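Local structure of aspartate aminotransferase, cytoplasmic (Schizosaccharomyces pombe 972h-, 6JPK) at residues Ser358-Thr363 against Gly382-Ala387. The protein catalyses the reversible, pyridoxal 5'-phosphate-dependent transfer of an amino group from L-aspartate to 2-oxoglutarate, giving oxaloacetate and L-glutamate. The protein carries 1 engineered substitution. Sequence-based numbering, arbitrary orientation.
Sequences SFTGLT and GRISMA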
loop_
_atom_site.group_PDB
_atom_site.type_symbol
_atom_site.label_atom_id
_atom_site.label_comp_id
_atom_site.label_asym_id
_atom_site.label_seq_id
_atom_site.Cartn_x
_atom_site.Cartn_y
_atom_site.Cartn_z
ATOM N N SER A 358 -19.015 -18.942 6.451
ATOM C CA SER A 358 -20.231 -19.728 6.304
ATOM C C SER A 358 -21.439 -18.878 6.656
ATOM O O SER A 358 -21.489 -18.293 7.745
ATOM C CB SER A 358 -20.200 -20.969 7.210
ATOM O OG SER A 358 -21.507 -21.502 7.376
ATOM N N PHE A 359 -22.415 -18.825 5.749
ATOM C CA PHE A 359 -23.752 -18.368 6.117
ATOM C C PHE A 359 -24.459 -19.550 6.778
ATOM O O PHE A 359 -24.754 -20.555 6.119
ATOM C CB PHE A 359 -24.518 -17.849 4.898
ATOM C CG PHE A 359 -24.663 -16.338 4.852
ATOM C CD1 PHE A 359 -23.628 -15.505 5.276
ATOM C CD2 PHE A 359 -25.830 -15.752 4.355
ATOM C CE1 PHE A 359 -23.754 -14.107 5.214
ATOM C CE2 PHE A 359 -25.974 -14.355 4.306
ATOM C CZ PHE A 359 -24.931 -13.535 4.734
ATOM N N THR A 360 -24.686 -19.443 8.092
ATOM C CA THR A 360 -25.313 -20.511 8.860
ATOM C C THR A 360 -26.813 -20.603 8.617
ATOM O O THR A 360 -27.397 -21.675 8.812
ATOM C CB THR A 360 -25.080 -20.293 10.360
ATOM O OG1 THR A 360 -25.648 -19.031 10.741
ATOM C CG2 THR A 360 -23.578 -20.298 10.689
ATOM N N GLY A 361 -27.447 -19.499 8.220
ATOM C CA GLY A 361 -28.889 -19.420 8.142
ATOM C C GLY A 361 -29.569 -18.946 9.411
ATOM O O GLY A 361 -30.800 -18.847 9.435
ATOM N N LEU A 362 -28.819 -18.658 10.470
ATOM C CA LEU A 362 -29.442 -18.166 11.695
ATOM C C LEU A 362 -29.985 -16.758 11.488
ATOM O O LEU A 362 -29.451 -15.976 10.700
ATOM C CB LEU A 362 -28.438 -18.169 12.851
ATOM C CG LEU A 362 -27.828 -19.529 13.208
ATOM C CD1 LEU A 362 -26.943 -19.425 14.437
ATOM C CD2 LEU A 362 -28.921 -20.527 13.438
ATOM N N THR A 363 -31.056 -16.439 12.211
ATOM C CA THR A 363 -31.693 -15.125 12.159
ATOM C C THR A 363 -31.030 -14.190 13.159
ATOM O O THR A 363 -30.310 -14.635 14.060
ATOM C CB THR A 363 -33.184 -15.258 12.480
ATOM O OG1 THR A 363 -33.329 -15.711 13.834
ATOM C CG2 THR A 363 -33.879 -16.236 11.553
ATOM N N GLY A 382 -25.749 -13.931 10.376
ATOM C CA GLY A 382 -25.492 -15.350 10.500
ATOM C C GLY A 382 -24.173 -15.821 9.927
ATOM O O GLY A 382 -23.918 -17.032 9.931
ATOM N N ARG A 383 -23.322 -14.914 9.448
ATOM C CA ARG A 383 -22.007 -15.324 8.967
ATOM C C ARG A 383 -21.118 -15.718 10.142
ATOM O O ARG A 383 -21.001 -14.965 11.110
ATOM C CB ARG A 383 -21.335 -14.201 8.178
ATOM C CG ARG A 383 -19.978 -14.631 7.582
ATOM C CD ARG A 383 -19.023 -13.466 7.391
ATOM N NE ARG A 383 -18.644 -12.874 8.664
ATOM C CZ ARG A 383 -17.506 -12.224 8.884
ATOM N NH1 ARG A 383 -16.620 -12.081 7.912
ATOM N NH2 ARG A 383 -17.252 -11.726 10.088
ATOM N N ILE A 384 -20.482 -16.897 10.052
ATOM C CA ILE A 384 -19.434 -17.275 10.991
ATOM C C ILE A 384 -18.135 -17.535 10.242
ATOM O O ILE A 384 -18.112 -17.901 9.061
ATOM C CB ILE A 384 -19.793 -18.507 11.846
ATOM C CG1 ILE A 384 -20.001 -19.742 10.967
ATOM C CG2 ILE A 384 -21.029 -18.210 12.715
ATOM C CD1 ILE A 384 -20.078 -21.046 11.780
ATOM N N SER A 385 -17.040 -17.349 10.954
ATOM C CA SER A 385 -15.741 -17.802 10.481
ATOM C C SER A 385 -15.480 -19.199 11.031
ATOM O O SER A 385 -15.466 -19.404 12.255
ATOM C CB SER A 385 -14.646 -16.838 10.913
ATOM O OG SER A 385 -13.386 -17.422 10.686
ATOM N N MET A 386 -15.294 -20.162 10.129
ATOM C CA MET A 386 -15.006 -21.519 10.573
ATOM C C MET A 386 -13.659 -21.609 11.279
ATOM O O MET A 386 -13.433 -22.562 12.032
ATOM C CB MET A 386 -15.035 -22.493 9.390
ATOM C CG MET A 386 -16.388 -22.635 8.690
ATOM S SD MET A 386 -17.694 -23.284 9.761
ATOM C CE MET A 386 -16.910 -24.776 10.374
ATOM N N ALA A 387 -12.767 -20.635 11.068
ATOM C CA ALA A 387 -11.441 -20.710 11.679
ATOM C C ALA A 387 -11.513 -20.584 13.192
ATOM O O ALA A 387 -10.618 -21.076 13.891
ATOM C CB ALA A 387 -10.519 -19.626 11.107
#
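S358 and I384 form the hydrogen-bonded pair of a two-stranded antiparallel ribbon in this aminotransferase of class I: S358 N reaches I384 O at 3.0 Å, and I384 N returns a straighter bond to S358 O. The ribbon illustrates how a short sheet can hold an arginine expected to bind substrate while one residue, through its side chain and its backbone N, fastens its end. That residue is T360. Its CB stands 3.5 Å from G382 O and divides there into a polar and an apolar branch. With chi1 at 60°, OG1 sits between the backbone N and the carbonyl carbon, where it donates to a lone pair of G382 O at 2.8 Å and accepts from L362 N, an ST turn. The other branch, CG2, lies 3.6 Å from I384 CG1 and also meets CG2 and CD1 of that isoleucine, the two side chains crossing at about a right angle. F401 of helix 394-407 touches T360 as well, and helix 310-340 packs against S358, on the face it shares with I384, and against M386 just past the strand.

On the other face, F359 and R383 make the non-hydrogen-bonded pair. The phenyl ring meets the base of the arginine, CE1 lying 3.8 Å from R383 CB, while R383 CG, anti to its own backbone N (chi1 -177°), starts a chain that bends at chi3 and leads the guanidinium away toward N191 and G38; all three are expected to bind L-aspartate, as in related enzymes. Where the ribbon ends, two donors from one residue grip G382 O: T360 OG1 in the carbonyl plane and T360 N, 3.1 Å away, from 45° above it.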